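Structural protein VP1 (Trichodysplasia spinulosa-associated polyomavirus, PDB 4U60) is a jelly-roll coat protein that assembles into pentamers and binds the sialylated GM1 oligosaccharide, through which the virus probably engages glycolipids on cells. Local coordinates at residues S46-V51 with D259-G264; F123-M128 with G251-K256; D58-G63 with T151-N156. One frame throughout, in Å; residues are numbered along the deposited sequence.

Contact 1 of 3, residues S46-V51 with D259-G264; sequences SEKVTV and DMQYRG. With SIA (N-acetyl-alpha-neuraminic acid), chain G.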
loop_
_atom_site.group_PDB
_atom_site.type_symbol
_atom_site.label_atom_id
_atom_site.label_comp_id
_atom_site.label_asym_id
_atom_site.label_seq_id
_atom_site.Cartn_x
_atom_site.Cartn_y
_atom_site.Cartn_z
ATOM N N SER C 46 13.937 -23.842 9.275
ATOM C CA SER C 46 13.552 -24.678 10.406
ATOM C C SER C 46 13.488 -26.142 9.974
ATOM O O SER C 46 13.527 -26.488 8.775
ATOM C CB SER C 46 12.190 -24.255 10.940
ATOM O OG SER C 46 11.162 -24.640 10.056
ATOM N N GLU C 47 13.407 -27.025 10.968
ATOM C CA GLU C 47 12.954 -28.373 10.740
ATOM C C GLU C 47 11.484 -28.311 10.325
ATOM O O GLU C 47 10.815 -27.260 10.498
ATOM C CB GLU C 47 13.107 -29.212 12.007
ATOM C CG GLU C 47 14.548 -29.344 12.476
ATOM C CD GLU C 47 15.443 -30.066 11.494
ATOM O OE1 GLU C 47 14.989 -31.022 10.824
ATOM O OE2 GLU C 47 16.646 -29.748 11.450
ATOM N N LYS C 48 10.974 -29.420 9.804
ATOM C CA LYS C 48 9.558 -29.486 9.405
ATOM C C LYS C 48 8.622 -29.063 10.529
ATOM O O LYS C 48 8.734 -29.533 11.672
ATOM C CB LYS C 48 9.187 -30.889 8.926
ATOM C CG LYS C 48 9.809 -31.239 7.589
ATOM C CD LYS C 48 9.603 -32.686 7.208
ATOM C CE LYS C 48 10.509 -33.065 6.042
ATOM N NZ LYS C 48 10.412 -34.492 5.717
ATOM N N VAL C 49 7.669 -28.200 10.199
ATOM C CA VAL C 49 6.643 -27.797 11.137
ATOM C C VAL C 49 5.698 -28.958 11.444
ATOM O O VAL C 49 5.314 -29.723 10.553
ATOM C CB VAL C 49 5.864 -26.581 10.566
ATOM C CG1 VAL C 49 4.657 -26.254 11.415
ATOM C CG2 VAL C 49 6.789 -25.374 10.461
ATOM N N THR C 50 5.373 -29.110 12.736
ATOM C CA THR C 50 4.386 -30.094 13.168
ATOM C C THR C 50 3.282 -29.339 13.878
ATOM O O THR C 50 3.439 -28.151 14.215
ATOM C CB THR C 50 4.980 -31.203 14.087
ATOM O OG1 THR C 50 5.317 -30.634 15.364
ATOM C CG2 THR C 50 6.211 -31.842 13.459
ATOM N N VAL C 51 2.154 -30.010 14.084
ATOM C CA VAL C 51 0.953 -29.351 14.604
ATOM C C VAL C 51 0.381 -30.141 15.767
ATOM O O VAL C 51 0.176 -31.373 15.691
ATOM C CB VAL C 51 -0.078 -29.178 13.464
ATOM C CG1 VAL C 51 -1.401 -28.651 13.988
ATOM C CG2 VAL C 51 0.509 -28.276 12.393
ATOM N N ASP C 259 4.764 -30.844 3.488
ATOM C CA ASP C 259 5.573 -30.491 4.665
ATOM C C ASP C 259 6.243 -29.126 4.489
ATOM O O ASP C 259 6.746 -28.815 3.404
ATOM C CB ASP C 259 6.642 -31.559 4.916
ATOM C CG ASP C 259 7.414 -31.918 3.664
ATOM O OD1 ASP C 259 6.836 -32.561 2.747
ATOM O OD2 ASP C 259 8.613 -31.555 3.588
ATOM N N MET C 260 6.238 -28.312 5.538
ATOM C CA MET C 260 6.694 -26.927 5.425
ATOM C C MET C 260 7.778 -26.598 6.435
ATOM O O MET C 260 7.775 -27.108 7.573
ATOM C CB MET C 260 5.512 -25.964 5.555
ATOM C CG MET C 260 4.554 -26.067 4.373
ATOM S SD MET C 260 2.948 -25.250 4.530
ATOM C CE MET C 260 3.459 -23.537 4.512
ATOM N N GLN C 261 8.681 -25.711 6.030
ATOM C CA GLN C 261 9.792 -25.235 6.857
ATOM C C GLN C 261 9.888 -23.720 6.765
ATOM O O GLN C 261 9.806 -23.163 5.665
ATOM C CB GLN C 261 11.104 -25.800 6.326
ATOM C CG GLN C 261 11.256 -27.298 6.441
ATOM C CD GLN C 261 12.425 -27.764 5.614
ATOM O OE1 GLN C 261 12.283 -28.038 4.412
ATOM N NE2 GLN C 261 13.601 -27.831 6.231
ATOM N N TYR C 262 10.105 -23.048 7.891
ATOM C CA TYR C 262 10.441 -21.638 7.867
ATOM C C TYR C 262 11.720 -21.408 7.088
ATOM O O TYR C 262 12.628 -22.218 7.144
ATOM C CB TYR C 262 10.715 -21.102 9.264
ATOM C CG TYR C 262 9.547 -20.873 10.159
ATOM C CD1 TYR C 262 8.857 -19.683 10.116
ATOM C CD2 TYR C 262 9.128 -21.846 11.056
ATOM C CE1 TYR C 262 7.798 -19.430 10.976
ATOM C CE2 TYR C 262 8.053 -21.620 11.896
ATOM C CZ TYR C 262 7.395 -20.407 11.868
ATOM O OH TYR C 262 6.348 -20.122 12.706
ATOM N N ARG C 263 11.772 -20.298 6.366
ATOM C CA ARG C 263 12.986 -19.815 5.713
ATOM C C ARG C 263 13.326 -18.413 6.208
ATOM O O ARG C 263 12.443 -17.542 6.236
ATOM C CB ARG C 263 12.793 -19.771 4.208
ATOM C CG ARG C 263 13.933 -19.162 3.405
ATOM C CD ARG C 263 15.284 -19.798 3.729
ATOM N NE ARG C 263 16.289 -19.526 2.713
ATOM C CZ ARG C 263 17.596 -19.691 2.882
ATOM N NH1 ARG C 263 18.066 -20.074 4.055
ATOM N NH2 ARG C 263 18.440 -19.411 1.902
ATOM N N GLY C 264 14.598 -18.221 6.592
ATOM C CA GLY C 264 15.100 -16.957 7.081
ATOM C C GLY C 264 16.257 -16.472 6.251
ATOM O O GLY C 264 16.891 -17.271 5.555
HETATM C C1 SIA G . 6.234 -35.665 16.296
HETATM C C2 SIA G . 5.138 -35.807 17.344
HETATM C C3 SIA G . 5.542 -35.083 18.632
HETATM C C4 SIA G . 5.406 -33.554 18.581
HETATM C C5 SIA G . 4.088 -33.119 17.958
HETATM C C6 SIA G . 3.861 -33.866 16.642
HETATM C C7 SIA G . 2.549 -33.538 15.931
HETATM C C8 SIA G . 2.320 -34.425 14.697
HETATM C C9 SIA G . 1.353 -33.823 13.663
HETATM C C10 SIA G . 3.442 -30.792 18.479
HETATM C C11 SIA G . 3.486 -29.340 18.055
HETATM N N5 SIA G . 4.056 -31.674 17.683
HETATM O O1A SIA G . 7.441 -35.690 16.658
HETATM O O1B SIA G . 5.944 -35.548 15.078
HETATM O O4 SIA G . 5.523 -33.103 19.955
HETATM O O6 SIA G . 3.886 -35.291 16.892
HETATM O O7 SIA G . 1.454 -33.651 16.828
HETATM O O8 SIA G . 3.559 -34.656 14.042
HETATM O O9 SIA G . 2.000 -32.783 12.892
HETATM O O10 SIA G . 2.904 -31.122 19.522
HETATM O O HOH W 1 4.619 -28.973 7.890
#
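Ser46 meets Tyr262 and Gln261 through its backbone and its hydroxyl, and hydrogen bonds carry most of the contact. Ser46 N donates to Tyr262 O, while Tyr262 N donates back to Ser46 OG at 2.9 Å. With chi1 at 73°, OG sits between the backbone N and carbonyl carbon of its own residue, near the plane of the Tyr262 ring at its edge; from there it also donates to Glu47 O (2.7 Å), so the hydroxyl accepts one hydrogen bond and donates another. The extended Gln261 side chain brings NE2 to Ser46 O nearly head-on, at 2.9 Å, with that oxygen close to the plane of the amide. Further along, Val49 N points almost straight at Met260 O (2.8 Å, 176° at the hydrogen), and a water joins Val49 O to Met260 N.

Apolar contact is slighter. Val49 CG2 lies 4.2 Å from Tyr262 CE2; Val108 of the second subunit packs on both Val49 and Tyr262.

Charge may contribute at longer range: the extended Lys48 chain passes Asp259 obliquely, with CE 3.4 Å from OD2 but NZ short of a salt bridge.

The sialic acid is bound just beyond the docked residues. Its N5 donates to Thr50 OG1 at 2.8 Å, Val51 N donates to O9, and O7 donates to Val51 O. Since the loop is fastened to strand 260-279 by two backbone bonds and two that use the Gln261 and Ser46 side chains, the strand probably helps to place the part of the loop that carries Thr50 and Val51.

Contact 2 of 3, residues F123-M128 with G251-K256; sequences FPVEGM and GFLVGK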
loop_
_atom_site.group_PDB
_atom_site.type_symbol
_atom_site.label_atom_id
_atom_site.label_comp_id
_atom_site.label_asym_id
_atom_site.label_seq_id
_atom_site.Cartn_x
_atom_site.Cartn_y
_atom_site.Cartn_z
ATOM N N PHE C 123 6.423 -24.050 -5.964
ATOM C CA PHE C 123 5.985 -22.942 -5.111
ATOM C C PHE C 123 7.214 -22.197 -4.629
ATOM O O PHE C 123 8.134 -22.813 -4.087
ATOM C CB PHE C 123 5.256 -23.465 -3.888
ATOM C CG PHE C 123 3.887 -24.023 -4.140
ATOM C CD1 PHE C 123 3.328 -24.179 -5.403
ATOM C CD2 PHE C 123 3.154 -24.438 -3.041
ATOM C CE1 PHE C 123 2.055 -24.740 -5.551
ATOM C CE2 PHE C 123 1.902 -24.993 -3.185
ATOM C CZ PHE C 123 1.346 -25.138 -4.433
ATOM N N PRO C 124 7.241 -20.875 -4.770
ATOM C CA PRO C 124 8.328 -20.132 -4.159
ATOM C C PRO C 124 8.151 -20.080 -2.638
ATOM O O PRO C 124 7.068 -20.437 -2.098
ATOM C CB PRO C 124 8.199 -18.754 -4.783
ATOM C CG PRO C 124 6.743 -18.615 -4.990
ATOM C CD PRO C 124 6.254 -19.988 -5.394
ATOM N N VAL C 125 9.215 -19.687 -1.950
ATOM C CA VAL C 125 9.109 -19.484 -0.511
ATOM C C VAL C 125 8.121 -18.347 -0.304
ATOM O O VAL C 125 8.268 -17.275 -0.890
ATOM C CB VAL C 125 10.470 -19.131 0.102
ATOM C CG1 VAL C 125 10.317 -18.599 1.515
ATOM C CG2 VAL C 125 11.392 -20.336 0.081
ATOM N N GLU C 126 7.097 -18.588 0.500
ATOM C CA GLU C 126 5.967 -17.667 0.576
ATOM C C GLU C 126 5.226 -17.849 1.904
ATOM O O GLU C 126 5.394 -18.866 2.588
ATOM C CB GLU C 126 5.041 -17.851 -0.631
ATOM C CG GLU C 126 4.381 -19.222 -0.679
ATOM C CD GLU C 126 3.581 -19.494 -1.924
ATOM O OE1 GLU C 126 3.574 -18.667 -2.853
ATOM O OE2 GLU C 126 2.902 -20.542 -1.952
ATOM N N GLY C 127 4.403 -16.861 2.250
ATOM C CA GLY C 127 3.662 -16.855 3.487
ATOM C C GLY C 127 4.193 -15.846 4.486
ATOM O O GLY C 127 4.729 -14.789 4.149
ATOM N N MET C 128 4.049 -16.207 5.748
ATOM C CA MET C 128 4.355 -15.321 6.848
ATOM C C MET C 128 5.729 -14.648 6.732
ATOM O O MET C 128 6.738 -15.329 6.508
ATOM C CB MET C 128 4.339 -16.160 8.129
ATOM C CG MET C 128 4.543 -15.338 9.355
ATOM S SD MET C 128 5.000 -16.363 10.767
ATOM C CE MET C 128 3.575 -17.402 10.898
ATOM N N GLY C 251 9.153 -16.519 4.785
ATOM C CA GLY C 251 8.075 -17.409 4.388
ATOM C C GLY C 251 8.388 -18.859 4.714
ATOM O O GLY C 251 9.275 -19.168 5.541
ATOM N N PHE C 252 7.658 -19.738 4.048
ATOM C CA PHE C 252 7.813 -21.199 4.169
ATOM C C PHE C 252 8.179 -21.813 2.835
ATOM O O PHE C 252 7.652 -21.442 1.779
ATOM C CB PHE C 252 6.511 -21.831 4.666
ATOM C CG PHE C 252 6.150 -21.421 6.063
ATOM C CD1 PHE C 252 6.728 -22.039 7.154
ATOM C CD2 PHE C 252 5.251 -20.390 6.291
ATOM C CE1 PHE C 252 6.413 -21.655 8.442
ATOM C CE2 PHE C 252 4.947 -19.989 7.585
ATOM C CZ PHE C 252 5.531 -20.630 8.655
ATOM N N LEU C 253 9.052 -22.817 2.899
ATOM C CA LEU C 253 9.309 -23.713 1.796
ATOM C C LEU C 253 8.329 -24.874 1.895
ATOM O O LEU C 253 8.200 -25.477 2.955
ATOM C CB LEU C 253 10.726 -24.245 1.883
ATOM C CG LEU C 253 11.166 -25.146 0.732
ATOM C CD1 LEU C 253 11.495 -24.328 -0.496
ATOM C CD2 LEU C 253 12.365 -25.982 1.155
ATOM N N VAL C 254 7.608 -25.132 0.826
ATOM C CA VAL C 254 6.585 -26.178 0.796
ATOM C C VAL C 254 7.108 -27.390 0.054
ATOM O O VAL C 254 7.209 -27.397 -1.171
ATOM C CB VAL C 254 5.274 -25.674 0.128
ATOM C CG1 VAL C 254 4.197 -26.744 0.180
ATOM C CG2 VAL C 254 4.816 -24.355 0.764
ATOM N N GLY C 255 7.408 -28.446 0.803
ATOM C CA GLY C 255 7.891 -29.665 0.210
ATOM C C GLY C 255 6.861 -30.391 -0.618
ATOM O O GLY C 255 5.671 -30.111 -0.568
ATOM N N LYS C 256 7.342 -31.366 -1.366
ATOM C CA LYS C 256 6.526 -32.142 -2.283
ATOM C C LYS C 256 5.240 -32.663 -1.669
ATOM O O LYS C 256 4.181 -32.604 -2.287
ATOM C CB LYS C 256 7.329 -33.345 -2.762
ATOM C CG LYS C 256 8.552 -32.990 -3.584
ATOM C CD LYS C 256 8.275 -33.172 -5.047
ATOM C CE LYS C 256 9.433 -32.676 -5.885
ATOM N NZ LYS C 256 8.981 -32.682 -7.294
HETATM O O HOH W 2 7.777 -23.152 -1.308
#
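Phe252 N donates to Glu126 O at 2.8 Å, the shortest direct polar bond of this contact, approaching from above the carbonyl plane. The return bond, from Glu126 N to Phe252 O, is longer at 3.2 Å, and the two together make a single antiparallel hydrogen-bonded bridge. Phe252 O also receives the CA-H of Val125, at 3.3 Å from CA. Toward Phe123 and Val254 the backbones part, and a water spans them from Phe123 O to Val254 N.

Side chains pack around this link. Val125 holds CG1 anti to its N (chi1 166°), which lays it over the backbone of Gly251, 3.7 Å from its C, while CG2 meets Leu253 CD1. Gly251 CA lies close against Glu126 O, at 3.5 Å. Met128 CB touches the Phe252 ring at CE2, and Phe123 CD2 rests against Val254 CB, 4.0 Å away. The Glu126 carboxylate turns elsewhere, OE2 bonding to Gln211 of the third subunit.

The bridge thus ties the loop leading into strand 129-136 to the end of strand 241-254, which also pairs with strand 260-279 through Leu253 and Gln261, while Tyr116 and Ile121 of the second subunit pack on Val254 and Phe252.

Contact 3 of 3, residues D58-G63 with T151-N156; sequences DKPTSG and TDYSAN. With SIA (N-acetyl-alpha-neuraminic acid), chain G.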
loop_
_atom_site.group_PDB
_atom_site.type_symbol
_atom_site.label_atom_id
_atom_site.label_comp_id
_atom_site.label_asym_id
_atom_site.label_seq_id
_atom_site.Cartn_x
_atom_site.Cartn_y
_atom_site.Cartn_z
ATOM N N ASP C 58 0.869 -29.480 23.093
ATOM C CA ASP C 58 1.513 -28.604 22.125
ATOM C C ASP C 58 2.994 -28.556 22.471
ATOM O O ASP C 58 3.418 -27.791 23.328
ATOM C CB ASP C 58 0.842 -27.233 22.169
ATOM C CG ASP C 58 1.289 -26.304 21.077
ATOM O OD1 ASP C 58 2.253 -26.591 20.332
ATOM O OD2 ASP C 58 0.651 -25.225 20.974
ATOM N N LYS C 59 3.749 -29.437 21.829
ATOM C CA LYS C 59 5.157 -29.648 22.123
ATOM C C LYS C 59 5.933 -29.594 20.810
ATOM O O LYS C 59 6.079 -30.607 20.124
ATOM C CB LYS C 59 5.337 -30.991 22.810
ATOM C CG LYS C 59 6.741 -31.232 23.310
ATOM C CD LYS C 59 6.805 -32.539 24.064
ATOM C CE LYS C 59 8.239 -32.832 24.483
ATOM N NZ LYS C 59 8.344 -34.044 25.329
ATOM N N PRO C 60 6.410 -28.406 20.447
ATOM C CA PRO C 60 7.148 -28.333 19.187
ATOM C C PRO C 60 8.362 -29.228 19.168
ATOM O O PRO C 60 9.024 -29.420 20.193
ATOM C CB PRO C 60 7.553 -26.845 19.082
ATOM C CG PRO C 60 7.314 -26.271 20.443
ATOM C CD PRO C 60 6.248 -27.079 21.079
ATOM N N THR C 61 8.641 -29.817 18.008
ATOM C CA THR C 61 9.816 -30.645 17.871
ATOM C C THR C 61 11.063 -29.770 17.961
ATOM O O THR C 61 11.027 -28.537 17.747
ATOM C CB THR C 61 9.811 -31.401 16.534
ATOM O OG1 THR C 61 9.748 -30.470 15.448
ATOM C CG2 THR C 61 8.609 -32.349 16.463
ATOM N N SER C 62 12.176 -30.419 18.274
ATOM C CA SER C 62 13.441 -29.720 18.326
ATOM C C SER C 62 13.794 -29.176 16.952
ATOM O O SER C 62 13.805 -29.915 15.962
ATOM C CB SER C 62 14.560 -30.636 18.804
ATOM O OG SER C 62 15.740 -29.875 19.004
ATOM N N GLY C 63 14.049 -27.877 16.900
ATOM C CA GLY C 63 14.473 -27.235 15.665
ATOM C C GLY C 63 13.384 -26.707 14.767
ATOM O O GLY C 63 13.693 -26.206 13.692
ATOM N N THR C 151 2.300 -24.232 25.957
ATOM C CA THR C 151 3.353 -24.734 25.064
ATOM C C THR C 151 4.512 -25.334 25.868
ATOM O O THR C 151 5.024 -24.696 26.788
ATOM C CB THR C 151 3.905 -23.643 24.143
ATOM O OG1 THR C 151 2.821 -22.905 23.559
ATOM C CG2 THR C 151 4.740 -24.261 23.030
ATOM N N ASP C 152 4.904 -26.544 25.476
ATOM C CA ASP C 152 5.919 -27.339 26.161
ATOM C C ASP C 152 7.168 -27.320 25.284
ATOM O O ASP C 152 7.170 -27.887 24.196
ATOM C CB ASP C 152 5.369 -28.759 26.317
ATOM C CG ASP C 152 6.368 -29.753 26.894
ATOM O OD1 ASP C 152 7.529 -29.418 27.186
ATOM O OD2 ASP C 152 5.958 -30.925 27.004
ATOM N N TYR C 153 8.207 -26.643 25.759
ATOM C CA TYR C 153 9.464 -26.473 25.027
ATOM C C TYR C 153 10.519 -27.521 25.379
ATOM O O TYR C 153 11.690 -27.405 24.960
ATOM C CB TYR C 153 10.023 -25.062 25.291
ATOM C CG TYR C 153 9.111 -23.978 24.766
ATOM C CD1 TYR C 153 9.035 -23.706 23.404
ATOM C CD2 TYR C 153 8.304 -23.238 25.617
ATOM C CE1 TYR C 153 8.188 -22.726 22.910
ATOM C CE2 TYR C 153 7.463 -22.240 25.137
ATOM C CZ TYR C 153 7.393 -21.993 23.771
ATOM O OH TYR C 153 6.545 -21.014 23.278
ATOM N N SER C 154 10.126 -28.574 26.097
ATOM C CA SER C 154 11.110 -29.536 26.613
ATOM C C SER C 154 11.753 -30.479 25.583
ATOM O O SER C 154 12.668 -31.231 25.947
ATOM C CB SER C 154 10.513 -30.339 27.762
ATOM O OG SER C 154 9.508 -31.215 27.316
ATOM N N ALA C 155 11.308 -30.463 24.327
ATOM C CA ALA C 155 12.027 -31.219 23.300
ATOM C C ALA C 155 13.407 -30.594 23.006
ATOM O O ALA C 155 14.262 -31.232 22.394
ATOM C CB ALA C 155 11.194 -31.318 22.029
ATOM N N ASN C 156 13.614 -29.344 23.419
ATOM C CA ASN C 156 14.876 -28.648 23.175
ATOM C C ASN C 156 15.271 -27.843 24.400
ATOM O O ASN C 156 14.828 -26.712 24.575
ATOM C CB ASN C 156 14.811 -27.749 21.922
ATOM C CG ASN C 156 16.153 -27.105 21.593
ATOM O OD1 ASN C 156 17.157 -27.326 22.296
ATOM N ND2 ASN C 156 16.185 -26.312 20.529
HETATM C C1 SIA G . 6.234 -35.665 16.296
HETATM C C2 SIA G . 5.138 -35.807 17.344
HETATM C C3 SIA G . 5.542 -35.083 18.632
HETATM C C4 SIA G . 5.406 -33.554 18.581
HETATM C C5 SIA G . 4.088 -33.119 17.958
HETATM C C6 SIA G . 3.861 -33.866 16.642
HETATM C C7 SIA G . 2.549 -33.538 15.931
HETATM C C8 SIA G . 2.320 -34.425 14.697
HETATM C C9 SIA G . 1.353 -33.823 13.663
HETATM C C10 SIA G . 3.442 -30.792 18.479
HETATM C C11 SIA G . 3.486 -29.340 18.055
HETATM N N5 SIA G . 4.056 -31.674 17.683
HETATM O O1A SIA G . 7.441 -35.690 16.658
HETATM O O1B SIA G . 5.944 -35.548 15.078
HETATM O O4 SIA G . 5.523 -33.103 19.955
HETATM O O6 SIA G . 3.886 -35.291 16.892
HETATM O O7 SIA G . 1.454 -33.651 16.828
HETATM O O8 SIA G . 3.559 -34.656 14.042
HETATM O O9 SIA G . 2.000 -32.783 12.892
HETATM O O10 SIA G . 2.904 -31.122 19.522
HETATM O O HOH W 3 2.032 -22.893 20.933
HETATM O O HOH W 4 7.031 -33.149 27.844
HETATM O O HOH W 5 9.330 -28.868 22.791
HETATM O O HOH W 6 17.391 -31.144 20.889
HETATM O O HOH W 7 13.733 -26.046 19.109
#
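Asp58 and Thr151 are joined through a water that donates to Asp58 OD2 and to Thr151 OG1, each at 2.7 Å. Asp58 OD2 also accepts from Asn148, and OD1 from His109 of the second subunit, so the carboxylate is gripped across the subunit boundary. Its carbonyl makes the one direct hydrogen bond between the segments: Asp152 N donates to Asp58 O at 2.9 Å, nearly straight (169°).

Lys59 faces both ways. Its backbone N donates to sialic acid O10 (3.0 Å), and its O accepts from the sugar's O4 at 2.6 Å. The side chain, fully extended with chi1 at -173°, lies alongside Asp152, with CD 3.5 Å from OD2. NZ stops short of a salt bridge, and a water links it to Asp152 OD2 and Ser154 OG. Opposite charges this near would probably still attract.

What Lys59 lies against is an Asx turn: Asp152 OD1 accepts from Ser154 N, on its anti side, and from Ser154 OG, on its syn side, which fixes the carboxylate's rotation. A type I beta turn from Tyr153 to Asn156 overlaps it. Here two surface loops of the jelly roll meet, the one holding Lys59 also binding the glycan.

Pro60 inserts CD against Asp152 O (3.3 Å) and Thr151 CG2, crossing the threonine at about a right angle. That same methyl lies over one face of the Tyr153 ring, toward its rim. Pro60 O and Asp152 O share a water that accepts from Ala155 N, and Ala155 CB approaches Pro60 O. Thr61 CG2 packs near sialic acid O1A, and its OG1 is hydrogen-bonded to Glu64. At Ser62, OG lies 3.7 Å from Asn156 CB, and a last water accepts from both Gly63 N and Asn156 ND2.

Contacts 1 and 2 are neighbours, their centres about 9 Å apart, and each places one segment on the adjacent strands 260-279 and 241-254 of the jelly-roll sheet. Contact 3 is about 13 Å from contact 1 and about 22 Å from contact 2, centre to centre, among the outer loops. Residues 46-51 and 58-63 belong to one long loop between strands 12-29 and 69-74, and both bind the sialic acid. Along the chain, contacts 2 and 3 each nest within the loop closed by contact 1, yet their own segments alternate. All three touch the second subunit, so the glycan-binding loops are connected both to the sheet and to the pentamer interface.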